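Local coordinates for extracellular solute-binding protein family 1 (Kribbella flavida, PDB 5IXP), which probably binds a solute outside the cell, perhaps a sugar, and delivers it to an ABC transporter for import, at residues A173-L178 with L348-G353; G114-C119 with G268-S273; R90-K95 with N341-V346; P142-Y147 with V262-G267. All coordinates share one frame; numbering follows the deposited sequence. Where two conformers were deposited one is given.

Interaction 1: A173-L178 with L348-G353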
loop_
_atom_site.group_PDB
_atom_site.type_symbol
_atom_site.label_atom_id
_atom_site.label_comp_id
_atom_site.label_asym_id
_atom_site.label_seq_id
_atom_site.Cartn_x
_atom_site.Cartn_y
_atom_site.Cartn_z
ATOM N N ALA A 173 -2.522 8.064 4.276
ATOM C CA ALA A 173 -1.135 8.419 3.993
ATOM C C ALA A 173 -0.414 8.874 5.255
ATOM O O ALA A 173 0.712 8.437 5.525
ATOM C CB ALA A 173 -1.078 9.499 2.915
HETATM N N MSE A 174 -1.054 9.718 6.060
HETATM C CA MSE A 174 -0.408 10.242 7.256
HETATM C C MSE A 174 -0.345 9.232 8.392
HETATM O O MSE A 174 0.689 9.099 9.050
HETATM C CB MSE A 174 -1.134 11.497 7.746
HETATM C CG MSE A 174 -1.130 12.614 6.726
HETATM SE SE MSE A 174 -2.054 14.150 7.486
HETATM C CE MSE A 174 -0.807 14.489 8.964
ATOM N N ARG A 175 -1.455 8.534 8.643
ATOM C CA ARG A 175 -1.499 7.650 9.803
ATOM C C ARG A 175 -0.445 6.561 9.712
ATOM O O ARG A 175 0.149 6.170 10.725
ATOM C CB ARG A 175 -2.870 7.005 9.952
ATOM C CG ARG A 175 -3.026 6.395 11.340
ATOM C CD ARG A 175 -4.133 5.394 11.389
ATOM N NE ARG A 175 -3.785 4.134 10.740
ATOM C CZ ARG A 175 -4.131 3.812 9.499
ATOM N NH1 ARG A 175 -4.819 4.669 8.759
ATOM N NH2 ARG A 175 -3.796 2.633 8.998
ATOM N N ASN A 176 -0.209 6.045 8.510
ATOM C CA ASN A 176 0.716 4.930 8.385
ATOM C C ASN A 176 2.165 5.335 8.593
ATOM O O ASN A 176 3.016 4.449 8.717
ATOM C CB ASN A 176 0.534 4.258 7.028
ATOM C CG ASN A 176 -0.652 3.335 7.022
ATOM O OD1 ASN A 176 -0.643 2.310 7.698
ATOM N ND2 ASN A 176 -1.691 3.699 6.288
ATOM N N GLN A 177 2.461 6.633 8.657
ATOM C CA GLN A 177 3.806 7.099 8.966
ATOM C C GLN A 177 4.087 7.211 10.453
ATOM O O GLN A 177 5.259 7.288 10.836
ATOM C CB GLN A 177 4.058 8.473 8.358
ATOM C CG GLN A 177 4.080 8.499 6.866
ATOM C CD GLN A 177 4.350 9.894 6.357
ATOM O OE1 GLN A 177 3.898 10.872 6.948
ATOM N NE2 GLN A 177 5.106 9.998 5.281
ATOM N N LEU A 178 3.056 7.279 11.289
ATOM C CA LEU A 178 3.272 7.443 12.720
ATOM C C LEU A 178 4.066 6.271 13.270
ATOM O O LEU A 178 3.980 5.148 12.765
ATOM C CB LEU A 178 1.936 7.549 13.457
ATOM C CG LEU A 178 1.029 8.665 12.951
ATOM C CD1 LEU A 178 -0.329 8.597 13.638
ATOM C CD2 LEU A 178 1.692 10.014 13.194
ATOM N N LEU A 348 8.927 2.383 8.096
ATOM C CA LEU A 348 7.797 1.801 8.805
ATOM C C LEU A 348 8.276 1.373 10.181
ATOM O O LEU A 348 9.154 0.512 10.293
ATOM C CB LEU A 348 7.218 0.596 8.063
ATOM C CG LEU A 348 6.505 0.791 6.723
ATOM C CD1 LEU A 348 5.849 -0.516 6.305
ATOM C CD2 LEU A 348 5.475 1.905 6.807
ATOM N N LYS A 349 7.711 1.976 11.224
ATOM C CA LYS A 349 8.030 1.575 12.586
ATOM C C LYS A 349 6.772 1.312 13.398
ATOM O O LYS A 349 6.869 1.042 14.600
ATOM C CB LYS A 349 8.897 2.631 13.286
ATOM C CG LYS A 349 10.074 3.138 12.444
ATOM C CD LYS A 349 11.297 3.503 13.288
ATOM C CE LYS A 349 10.910 3.959 14.686
ATOM N NZ LYS A 349 12.070 3.922 15.623
ATOM N N GLN A 350 5.604 1.370 12.768
ATOM C CA GLN A 350 4.324 1.249 13.448
ATOM C C GLN A 350 3.933 -0.219 13.585
ATOM O O GLN A 350 3.868 -0.948 12.590
ATOM C CB GLN A 350 3.274 2.027 12.661
ATOM C CG GLN A 350 1.864 1.824 13.061
ATOM C CD GLN A 350 0.951 2.650 12.190
ATOM O OE1 GLN A 350 -0.106 2.189 11.759
ATOM N NE2 GLN A 350 1.367 3.884 11.907
ATOM N N HIS A 351 3.665 -0.649 14.815
ATOM C CA HIS A 351 3.154 -1.992 15.041
ATOM C C HIS A 351 1.662 -2.040 14.734
ATOM O O HIS A 351 0.909 -1.138 15.110
ATOM C CB HIS A 351 3.413 -2.422 16.484
ATOM C CG HIS A 351 2.839 -3.759 16.820
ATOM N ND1 HIS A 351 3.222 -4.915 16.175
ATOM C CD2 HIS A 351 1.894 -4.122 17.718
ATOM C CE1 HIS A 351 2.541 -5.935 16.666
ATOM N NE2 HIS A 351 1.729 -5.482 17.604
ATOM N N LYS A 352 1.237 -3.090 14.037
ATOM C CA LYS A 352 -0.172 -3.313 13.728
ATOM C C LYS A 352 -0.681 -4.455 14.594
ATOM O O LYS A 352 -0.223 -5.592 14.450
ATOM C CB LYS A 352 -0.376 -3.652 12.251
ATOM C CG LYS A 352 0.381 -2.778 11.271
ATOM C CD LYS A 352 -0.443 -1.598 10.843
ATOM C CE LYS A 352 0.257 -0.833 9.727
ATOM N NZ LYS A 352 -0.619 0.213 9.170
ATOM N N GLY A 353 -1.639 -4.164 15.466
ATOM C CA GLY A 353 -2.170 -5.161 16.367
ATOM C C GLY A 353 -3.280 -6.005 15.769
ATOM O O GLY A 353 -3.655 -5.850 14.604
HETATM O O HOH W 1 -2.542 1.704 11.713
HETATM O O HOH W 2 5.081 3.922 10.699
#
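Gln-350 NE2 is held by the two backbone carbonyls at either end of the turn from Arg-175 to Leu-178, lying 2.8 Å from Arg-175 O and 3.0 Å from Leu-178 O. Both acceptors lie in the plane of the amide, and the bond to Leu-178 O is nearly straight at 169°, so the pair fixes the rotation of the amide group. The side chain reaches them because CG stands anti to the backbone N (chi1 169°) and the chain runs on extended. Arg-175 O also accepts from Leu-178 N, closing the type I beta turn. Residues 348-353, the linker between helices 335-344 and 356-371, thus dock on this turn. Lys-352 bends at chi2 and crosses Asn-176 at about a right angle, its NZ meeting Asn-176 OD1 at 2.6 Å, almost head-on to the C=O. The ammonium group lies 4.0 Å from Arg-175 NH2, a like-charge approach probably eased by the salt bridge from Arg-175 to Glu-172. A leucine in place of Gln-350, with no N-H to give, would probably leave Leu-178 O without its amide donor and Arg-175 O with one fewer, weakening the loop's hold on the turn. A water donates to Asn-176 O and Leu-178 O.

Interaction 2: G114-C119 with G268-S273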
loop_
_atom_site.group_PDB
_atom_site.type_symbol
_atom_site.label_atom_id
_atom_site.label_comp_id
_atom_site.label_asym_id
_atom_site.label_seq_id
_atom_site.Cartn_x
_atom_site.Cartn_y
_atom_site.Cartn_z
ATOM N N GLY A 114 4.011 -0.722 -2.969
ATOM C CA GLY A 114 3.433 0.474 -3.536
ATOM C C GLY A 114 4.078 1.727 -2.981
ATOM O O GLY A 114 3.437 2.519 -2.276
ATOM N N PRO A 115 5.364 1.937 -3.270
ATOM C CA PRO A 115 6.028 3.147 -2.761
ATOM C C PRO A 115 5.370 4.387 -3.343
ATOM O O PRO A 115 5.006 4.424 -4.520
ATOM C CB PRO A 115 7.472 2.988 -3.242
ATOM C CG PRO A 115 7.338 2.209 -4.516
ATOM C CD PRO A 115 6.215 1.207 -4.231
ATOM N N GLU A 116 5.189 5.402 -2.502
ATOM C CA GLU A 116 4.308 6.510 -2.832
ATOM C C GLU A 116 5.067 7.783 -3.172
ATOM O O GLU A 116 6.044 8.139 -2.506
ATOM C CB GLU A 116 3.353 6.798 -1.683
ATOM C CG GLU A 116 2.363 5.657 -1.450
ATOM C CD GLU A 116 1.450 5.945 -0.304
ATOM O OE1 GLU A 116 1.895 5.840 0.855
ATOM O OE2 GLU A 116 0.286 6.287 -0.565
ATOM N N ALA A 117 4.574 8.478 -4.188
ATOM C CA ALA A 117 5.017 9.819 -4.535
ATOM C C ALA A 117 3.812 10.752 -4.428
ATOM O O ALA A 117 2.745 10.358 -3.957
ATOM C CB ALA A 117 5.640 9.831 -5.931
ATOM N N ILE A 118 3.980 11.999 -4.860
ATOM C CA ILE A 118 2.848 12.902 -5.047
ATOM C C ILE A 118 2.661 13.111 -6.540
ATOM O O ILE A 118 3.547 13.650 -7.214
ATOM C CB ILE A 118 3.035 14.251 -4.331
ATOM C CG1 ILE A 118 3.178 14.073 -2.808
ATOM C CG2 ILE A 118 1.853 15.157 -4.639
ATOM C CD1 ILE A 118 1.955 13.435 -2.115
ATOM N N CYS A 119 1.538 12.652 -7.073
ATOM C CA CYS A 119 1.203 13.053 -8.427
ATOM C C CYS A 119 0.396 14.341 -8.373
ATOM O O CYS A 119 -0.209 14.689 -7.354
ATOM C CB CYS A 119 0.437 11.956 -9.173
ATOM S SG CYS A 119 -1.101 11.411 -8.407
ATOM N N GLY A 268 6.301 6.827 2.007
ATOM C CA GLY A 268 5.070 6.113 2.300
ATOM C C GLY A 268 4.923 4.901 1.407
ATOM O O GLY A 268 5.430 4.869 0.281
ATOM N N ASN A 269 4.226 3.895 1.914
ATOM C CA ASN A 269 3.899 2.724 1.115
ATOM C C ASN A 269 2.413 2.440 1.200
ATOM O O ASN A 269 1.818 2.524 2.281
ATOM C CB ASN A 269 4.649 1.484 1.559
ATOM C CG ASN A 269 4.243 0.263 0.752
ATOM O OD1 ASN A 269 4.602 0.133 -0.425
ATOM N ND2 ASN A 269 3.449 -0.614 1.362
ATOM N N TRP A 270 1.825 2.086 0.061
ATOM C CA TRP A 270 0.438 1.636 -0.004
ATOM C C TRP A 270 0.403 0.344 -0.811
ATOM O O TRP A 270 0.545 0.373 -2.035
ATOM C CB TRP A 270 -0.452 2.716 -0.631
ATOM C CG TRP A 270 -1.901 2.354 -0.849
ATOM C CD1 TRP A 270 -2.528 1.181 -0.535
ATOM C CD2 TRP A 270 -2.903 3.196 -1.440
ATOM N NE1 TRP A 270 -3.859 1.243 -0.900
ATOM C CE2 TRP A 270 -4.111 2.469 -1.457
ATOM C CE3 TRP A 270 -2.893 4.498 -1.952
ATOM C CZ2 TRP A 270 -5.296 2.995 -1.974
ATOM C CZ3 TRP A 270 -4.073 5.021 -2.472
ATOM C CH2 TRP A 270 -5.258 4.271 -2.471
ATOM N N GLY A 271 0.214 -0.785 -0.129
ATOM C CA GLY A 271 -0.064 -2.048 -0.796
ATOM C C GLY A 271 1.149 -2.951 -0.904
ATOM O O GLY A 271 2.201 -2.730 -0.297
ATOM N N GLY A 272 0.989 -3.990 -1.717
ATOM C CA GLY A 272 1.991 -5.026 -1.852
ATOM C C GLY A 272 1.625 -6.259 -1.040
ATOM O O GLY A 272 0.794 -6.221 -0.129
ATOM N N SER A 273 2.252 -7.382 -1.378
ATOM C CA SER A 273 1.806 -8.655 -0.829
ATOM C C SER A 273 2.996 -9.487 -0.363
ATOM O O SER A 273 4.150 -9.048 -0.392
ATOM C CB SER A 273 0.969 -9.433 -1.854
ATOM O OG SER A 273 -0.205 -8.714 -2.194
HETATM O O HOH W 3 7.800 7.316 -0.542
#
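Backbone hydrogen bonds join strand 108-121 to the start of strand 269-276: Trp-270 N donates to Gly-114 O at 2.9 Å and Glu-116 N to Gly-268 O at 2.8 Å. They flank Pro-115 and Asn-269, a non-hydrogen-bonded antiparallel pair. CA-H...O contacts supplement them, among them Gly-114 CA to Trp-270 O at 3.3 Å. A side chain at Gly-114 would run into that same carbonyl oxygen, which is consistent with a glycine here. These strands belong to the mixed sheet of a periplasmic-binding-protein fold, and strand 269-276 also pairs with strand 58-62. One side chain joins the backbone bonding: with CG anti to its own N (chi1 177°), Asn-269 brings OD1 to 2.7 Å from Gly-114 N, while its ND2 donates to Gly-271 O in the carbonyl plane, on a lone pair. The amide is therefore gripped at both ends. Among the side-chain packing contacts, the extended chain of Glu-116 passes Gly-268 O with CB and CG. Its OE2 comes 3.6 Å from Trp-270 CB and sits at the edge of the indole, the carboxylate plane turned 75° from the ring. Solvent supplies one further bridge, a water that donates to Glu-116 O and accepts from Gly-268 N.

Interaction 3: R90-K95 with N341-V346. With FMT (formic acid), chain B.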
loop_
_atom_site.group_PDB
_atom_site.type_symbol
_atom_site.label_atom_id
_atom_site.label_comp_id
_atom_site.label_asym_id
_atom_site.label_seq_id
_atom_site.Cartn_x
_atom_site.Cartn_y
_atom_site.Cartn_z
ATOM N N ARG A 90 17.890 -9.441 1.205
ATOM C CA ARG A 90 17.367 -9.307 -0.152
ATOM C C ARG A 90 16.329 -8.196 -0.240
ATOM O O ARG A 90 16.253 -7.490 -1.254
ATOM C CB ARG A 90 16.765 -10.655 -0.586
ATOM C CG ARG A 90 15.760 -10.592 -1.702
ATOM C CD ARG A 90 14.883 -11.851 -1.748
ATOM N NE ARG A 90 15.615 -13.031 -2.207
ATOM C CZ ARG A 90 15.050 -14.212 -2.440
ATOM N NH1 ARG A 90 15.789 -15.225 -2.870
ATOM N NH2 ARG A 90 13.740 -14.376 -2.253
ATOM N N TRP A 91 15.531 -8.022 0.810
ATOM C CA TRP A 91 14.397 -7.109 0.811
ATOM C C TRP A 91 14.724 -5.803 1.528
ATOM O O TRP A 91 15.610 -5.741 2.384
ATOM C CB TRP A 91 13.193 -7.748 1.505
ATOM C CG TRP A 91 12.494 -8.850 0.751
ATOM C CD1 TRP A 91 11.525 -8.704 -0.205
ATOM C CD2 TRP A 91 12.677 -10.257 0.924
ATOM N NE1 TRP A 91 11.108 -9.938 -0.652
ATOM C CE2 TRP A 91 11.794 -10.908 0.032
ATOM C CE3 TRP A 91 13.496 -11.031 1.750
ATOM C CZ2 TRP A 91 11.722 -12.298 -0.072
ATOM C CZ3 TRP A 91 13.420 -12.422 1.651
ATOM C CH2 TRP A 91 12.539 -13.038 0.742
ATOM N N LEU A 92 13.974 -4.757 1.171
ATOM C CA LEU A 92 13.878 -3.574 2.016
ATOM C C LEU A 92 13.534 -3.993 3.439
ATOM O O LEU A 92 12.669 -4.848 3.653
ATOM C CB LEU A 92 12.805 -2.626 1.474
ATOM C CG LEU A 92 13.118 -2.000 0.117
ATOM C CD1 LEU A 92 11.854 -1.511 -0.545
ATOM C CD2 LEU A 92 14.137 -0.849 0.290
ATOM N N ASP A 93 14.219 -3.394 4.416
ATOM C CA ASP A 93 14.033 -3.830 5.798
ATOM C C ASP A 93 12.581 -3.672 6.252
ATOM O O ASP A 93 12.049 -4.539 6.959
ATOM C CB ASP A 93 14.993 -3.085 6.734
ATOM C CG ASP A 93 14.931 -1.558 6.589
ATOM O OD1 ASP A 93 15.693 -0.881 7.324
ATOM O OD2 ASP A 93 14.154 -1.024 5.758
ATOM N N TRP A 94 11.909 -2.598 5.827
ATOM C CA TRP A 94 10.519 -2.416 6.240
ATOM C C TRP A 94 9.588 -3.454 5.613
ATOM O O TRP A 94 8.558 -3.798 6.209
ATOM C CB TRP A 94 10.039 -0.998 5.918
ATOM C CG TRP A 94 10.157 -0.543 4.480
ATOM C CD1 TRP A 94 11.191 0.165 3.924
ATOM C CD2 TRP A 94 9.179 -0.700 3.444
ATOM N NE1 TRP A 94 10.929 0.429 2.601
ATOM C CE2 TRP A 94 9.698 -0.084 2.282
ATOM C CE3 TRP A 94 7.919 -1.307 3.384
ATOM C CZ2 TRP A 94 9.004 -0.053 1.080
ATOM C CZ3 TRP A 94 7.223 -1.269 2.186
ATOM C CH2 TRP A 94 7.770 -0.648 1.047
ATOM N N LYS A 95 9.919 -3.961 4.424
ATOM C CA LYS A 95 9.108 -5.024 3.842
ATOM C C LYS A 95 9.198 -6.292 4.682
ATOM O O LYS A 95 8.179 -6.938 4.951
ATOM C CB LYS A 95 9.542 -5.296 2.395
ATOM C CG LYS A 95 8.700 -6.374 1.671
ATOM C CD LYS A 95 7.321 -5.843 1.294
ATOM C CE LYS A 95 6.513 -6.879 0.500
ATOM N NZ LYS A 95 5.157 -6.376 0.078
ATOM N N ASN A 341 13.668 5.758 -5.525
ATOM C CA ASN A 341 13.875 6.716 -4.440
ATOM C C ASN A 341 12.745 6.653 -3.420
ATOM O O ASN A 341 12.992 6.681 -2.208
ATOM C CB ASN A 341 13.996 8.135 -4.993
ATOM C CG ASN A 341 15.268 8.349 -5.774
ATOM O OD1 ASN A 341 16.234 7.598 -5.629
ATOM N ND2 ASN A 341 15.287 9.395 -6.597
ATOM N N ARG A 342 11.498 6.567 -3.892
ATOM C CA ARG A 342 10.368 6.549 -2.962
ATOM C C ARG A 342 10.385 5.291 -2.102
ATOM O O ARG A 342 10.066 5.346 -0.911
ATOM C CB ARG A 342 9.039 6.671 -3.716
ATOM C CG ARG A 342 8.875 7.969 -4.520
ATOM C CD ARG A 342 8.770 9.215 -3.637
ATOM N NE ARG A 342 10.059 9.823 -3.306
ATOM C CZ ARG A 342 10.499 10.023 -2.061
ATOM N NH1 ARG A 342 11.674 10.602 -1.859
ATOM N NH2 ARG A 342 9.767 9.657 -1.013
ATOM N N ALA A 343 10.772 4.152 -2.678
ATOM C CA ALA A 343 10.851 2.929 -1.887
ATOM C C ALA A 343 11.972 3.015 -0.862
ATOM O O ALA A 343 11.804 2.587 0.290
ATOM C CB ALA A 343 11.049 1.718 -2.801
ATOM N N ASN A 344 13.120 3.571 -1.259
ATOM C CA ASN A 344 14.267 3.652 -0.361
ATOM C C ASN A 344 14.030 4.605 0.800
ATOM O O ASN A 344 14.765 4.547 1.790
ATOM C CB ASN A 344 15.520 4.082 -1.128
ATOM C CG ASN A 344 16.143 2.940 -1.903
ATOM O OD1 ASN A 344 16.020 1.786 -1.511
ATOM N ND2 ASN A 344 16.827 3.257 -2.999
ATOM N N ASN A 345 13.035 5.481 0.708
ATOM C CA ASN A 345 12.813 6.464 1.756
ATOM C C ASN A 345 11.591 6.161 2.606
ATOM O O ASN A 345 11.197 6.994 3.437
ATOM C CB ASN A 345 12.746 7.856 1.141
ATOM C CG ASN A 345 14.135 8.392 0.831
ATOM O OD1 ASN A 345 14.849 8.833 1.734
ATOM N ND2 ASN A 345 14.544 8.312 -0.438
ATOM N N VAL A 346 11.000 4.979 2.438
ATOM C CA VAL A 346 9.950 4.530 3.337
ATOM C C VAL A 346 10.579 4.136 4.663
ATOM O O VAL A 346 11.617 3.462 4.702
ATOM C CB VAL A 346 9.167 3.357 2.725
ATOM C CG1 VAL A 346 8.200 2.760 3.752
ATOM C CG2 VAL A 346 8.418 3.809 1.493
HETATM C C FMT B . 18.817 -13.735 -3.262
HETATM O O1 FMT B . 18.448 -14.594 -4.058
HETATM O O2 FMT B . 18.332 -12.607 -3.201
HETATM O O HOH W 4 13.457 1.748 6.310
#
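Trp-94 holds its CG between the backbone N and the carbonyl carbon (chi1 56°), which swings the indole out to residues 341-346, where Val-346 waits with CG1 anti to its own N. The two side chains cross at about a right angle. Val-346 CG1 stands over the five-membered ring, 3.6 Å from its centroid and 12° off the normal, a CH-pi contact; CB lies over the same face near NE1 and CE2, and CG2 reaches over CZ2. On the opposite face Leu-92 CB lies toward the rim, so the indole is clasped between the two residues. At the ring edge NE1 donates to Ala-343 O, a long bond of 3.3 Å whose acceptor is tilted 15° from the ring plane. Leu-92, at the N-cap position of helix 93-98, adds a smaller patch: CD1 meets Ala-343 CB at 4.0 Å and CD2 approaches Asn-344 OD1 at 3.7 Å. The contact thus joins the start of helix 93-98 to the C-terminal end of helix 335-344, with Ile-113 of strand 108-121 touching Leu-92, Trp-94 and Ala-343. At the far end of the segment, Arg-90 NE and NH1 grip the two oxygens of a formic acid molecule, probably from the crystallisation liquor. An alanine in place of Trp-94 would probably open a gap between Leu-92 and Val-346 and cost Ala-343 O its indole donor. The join is mainly apolar, and its indole N-H is satisfied at a helix end, where the last-turn carbonyl accepts it.

Interaction 4: P142-Y147 with V262-G267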
loop_
_atom_site.group_PDB
_atom_site.type_symbol
_atom_site.label_atom_id
_atom_site.label_comp_id
_atom_site.label_asym_id
_atom_site.label_seq_id
_atom_site.Cartn_x
_atom_site.Cartn_y
_atom_site.Cartn_z
ATOM N N PRO A 142 7.874 18.881 1.691
ATOM C CA PRO A 142 8.712 18.032 2.557
ATOM C C PRO A 142 7.930 17.399 3.700
ATOM O O PRO A 142 8.272 16.292 4.140
ATOM C CB PRO A 142 9.793 19.000 3.059
ATOM C CG PRO A 142 9.133 20.322 3.052
ATOM C CD PRO A 142 8.244 20.305 1.815
ATOM N N ASP A 143 6.865 18.050 4.163
ATOM C CA ASP A 143 6.086 17.566 5.290
ATOM C C ASP A 143 4.621 17.910 5.055
ATOM O O ASP A 143 4.276 18.663 4.139
ATOM C CB ASP A 143 6.590 18.156 6.607
ATOM C CG ASP A 143 6.767 19.652 6.543
ATOM O OD1 ASP A 143 5.835 20.358 6.131
ATOM O OD2 ASP A 143 7.852 20.132 6.908
ATOM N N TRP A 144 3.752 17.358 5.906
ATOM C CA TRP A 144 2.321 17.524 5.675
ATOM C C TRP A 144 1.885 18.966 5.899
ATOM O O TRP A 144 1.009 19.474 5.190
ATOM C CB TRP A 144 1.530 16.550 6.554
ATOM C CG TRP A 144 1.729 15.146 6.077
ATOM C CD1 TRP A 144 2.524 14.179 6.641
ATOM C CD2 TRP A 144 1.178 14.572 4.890
ATOM N NE1 TRP A 144 2.478 13.032 5.882
ATOM C CE2 TRP A 144 1.664 13.249 4.799
ATOM C CE3 TRP A 144 0.319 15.050 3.891
ATOM C CZ2 TRP A 144 1.309 12.390 3.748
ATOM C CZ3 TRP A 144 -0.030 14.207 2.848
ATOM C CH2 TRP A 144 0.459 12.888 2.784
ATOM N N THR A 145 2.497 19.649 6.861
ATOM C CA THR A 145 2.166 21.057 7.071
ATOM C C THR A 145 2.415 21.866 5.799
ATOM O O THR A 145 1.570 22.665 5.380
ATOM C CB THR A 145 2.972 21.605 8.246
ATOM O OG1 THR A 145 2.601 20.898 9.436
ATOM C CG2 THR A 145 2.685 23.085 8.445
ATOM N N SER A 146 3.558 21.635 5.148
ATOM C CA SER A 146 3.852 22.320 3.889
ATOM C C SER A 146 2.899 21.889 2.776
ATOM O O SER A 146 2.514 22.704 1.929
ATOM C CB SER A 146 5.300 22.056 3.478
ATOM O OG SER A 146 6.197 22.534 4.466
ATOM N N TYR A 147 2.532 20.606 2.748
ATOM C CA TYR A 147 1.564 20.128 1.762
ATOM C C TYR A 147 0.229 20.865 1.892
ATOM O O TYR A 147 -0.334 21.340 0.897
ATOM C CB TYR A 147 1.388 18.616 1.928
ATOM C CG TYR A 147 0.338 17.980 1.051
ATOM C CD1 TYR A 147 0.604 17.680 -0.287
ATOM C CD2 TYR A 147 -0.908 17.657 1.566
ATOM C CE1 TYR A 147 -0.363 17.069 -1.095
ATOM C CE2 TYR A 147 -1.876 17.052 0.780
ATOM C CZ TYR A 147 -1.599 16.763 -0.544
ATOM O OH TYR A 147 -2.564 16.163 -1.300
ATOM N N VAL A 262 8.862 12.930 -4.208
ATOM C CA VAL A 262 8.726 13.455 -2.853
ATOM C C VAL A 262 7.565 12.730 -2.203
ATOM O O VAL A 262 6.655 12.249 -2.887
ATOM C CB VAL A 262 8.496 14.991 -2.858
ATOM C CG1 VAL A 262 7.114 15.318 -3.422
ATOM C CG2 VAL A 262 8.633 15.582 -1.454
ATOM N N PHE A 263 7.600 12.644 -0.872
ATOM C CA PHE A 263 6.411 12.241 -0.153
ATOM C C PHE A 263 6.452 12.995 1.170
ATOM O O PHE A 263 7.482 12.948 1.864
ATOM C CB PHE A 263 6.307 10.732 0.095
ATOM C CG PHE A 263 4.924 10.295 0.471
ATOM C CD1 PHE A 263 3.913 10.278 -0.485
ATOM C CD2 PHE A 263 4.623 9.926 1.770
ATOM C CE1 PHE A 263 2.627 9.889 -0.156
ATOM C CE2 PHE A 263 3.326 9.533 2.112
ATOM C CZ PHE A 263 2.333 9.517 1.144
ATOM N N PRO A 264 5.388 13.704 1.533
ATOM C CA PRO A 264 5.411 14.473 2.781
ATOM C C PRO A 264 5.699 13.561 3.963
ATOM O O PRO A 264 5.105 12.489 4.098
ATOM C CB PRO A 264 4.003 15.081 2.853
ATOM C CG PRO A 264 3.500 15.062 1.437
ATOM C CD PRO A 264 4.091 13.802 0.845
ATOM N N GLY A 265 6.639 13.987 4.812
ATOM C CA GLY A 265 7.055 13.194 5.947
ATOM C C GLY A 265 8.181 12.229 5.662
ATOM O O GLY A 265 8.661 11.576 6.592
ATOM N N GLY A 266 8.620 12.119 4.413
ATOM C CA GLY A 266 9.742 11.265 4.085
ATOM C C GLY A 266 9.410 10.215 3.044
ATOM O O GLY A 266 9.893 10.287 1.909
ATOM N N GLY A 267 8.590 9.237 3.419
ATOM C CA GLY A 267 8.208 8.190 2.493
ATOM C C GLY A 267 6.921 7.536 2.936
ATOM O O GLY A 267 6.497 7.673 4.088
HETATM O O HOH W 5 10.176 14.723 2.670
#
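Trp-144 carries this contact, its CG standing anti to the carbonyl carbon (chi1 -70°) and laying the indole beneath Pro-264. Past CB, CG and CD1 skirt the proline, and CD2 comes 3.5 Å from Pro-264 CB. That carbon sits over the six-membered ring, 3.6 Å from its centroid and 16° off the normal, as a CH-pi contact, while Pro-264 CG spreads above CZ3 and CH2. NE1 passes 3.2 Å from Pro-264 O at an angle too poor for a hydrogen bond; its partner is Gln-177 OE1, and Gln-177 NE2 in turn serves Pro-264 O. Farther out, CZ2 meets Phe-263 CE2 at 3.9 Å, part of an offset edge-to-face pair in which the indole edge points to the phenyl face with the planes at 89°. In the fold, the first turn of helix 144-157 packs against the loop joining strands 257-260 and 269-276. Asp-143 is the N-cap: OD1 accepts from both Ser-146 N and Ser-146 OG. The loop makes a type II beta turn from Phe-263 to Gly-266, whose backbone angles at Gly-265 call for glycine. From this turn Gly-265 N donates to Pro-142 O at 2.9 Å, a bond that ties the turn to the residue before the cap. Tyr-147 CB adds a looser touch on Pro-264 CG, and its hydroxyl pairs with Thr-234.

Interaction 2, about 5 Å from the centre of the chain, lies in the sheet, and the other three have their centres 11 to 17 Å from one another or from it. Along the chain, interaction 4 is nested within the loop closed by interaction 2, and that within the loop closed by interaction 3, while interaction 1 crosses all of them. Strand 269-276 follows the loop of interaction 4, and helix 335-344 of interaction 3 leads to the linker of interaction 1. Arg-342 hydrogen-bonds to Gly-266 and Lys-95 to Ser-273, while Leu-348 packs on Trp-94. Interactions 2, 3 and 4 thus meet at the sheet, with interaction 1 at the surface touching 3 and 4, consistent with this family's fold, in which sequence-distant segments come together.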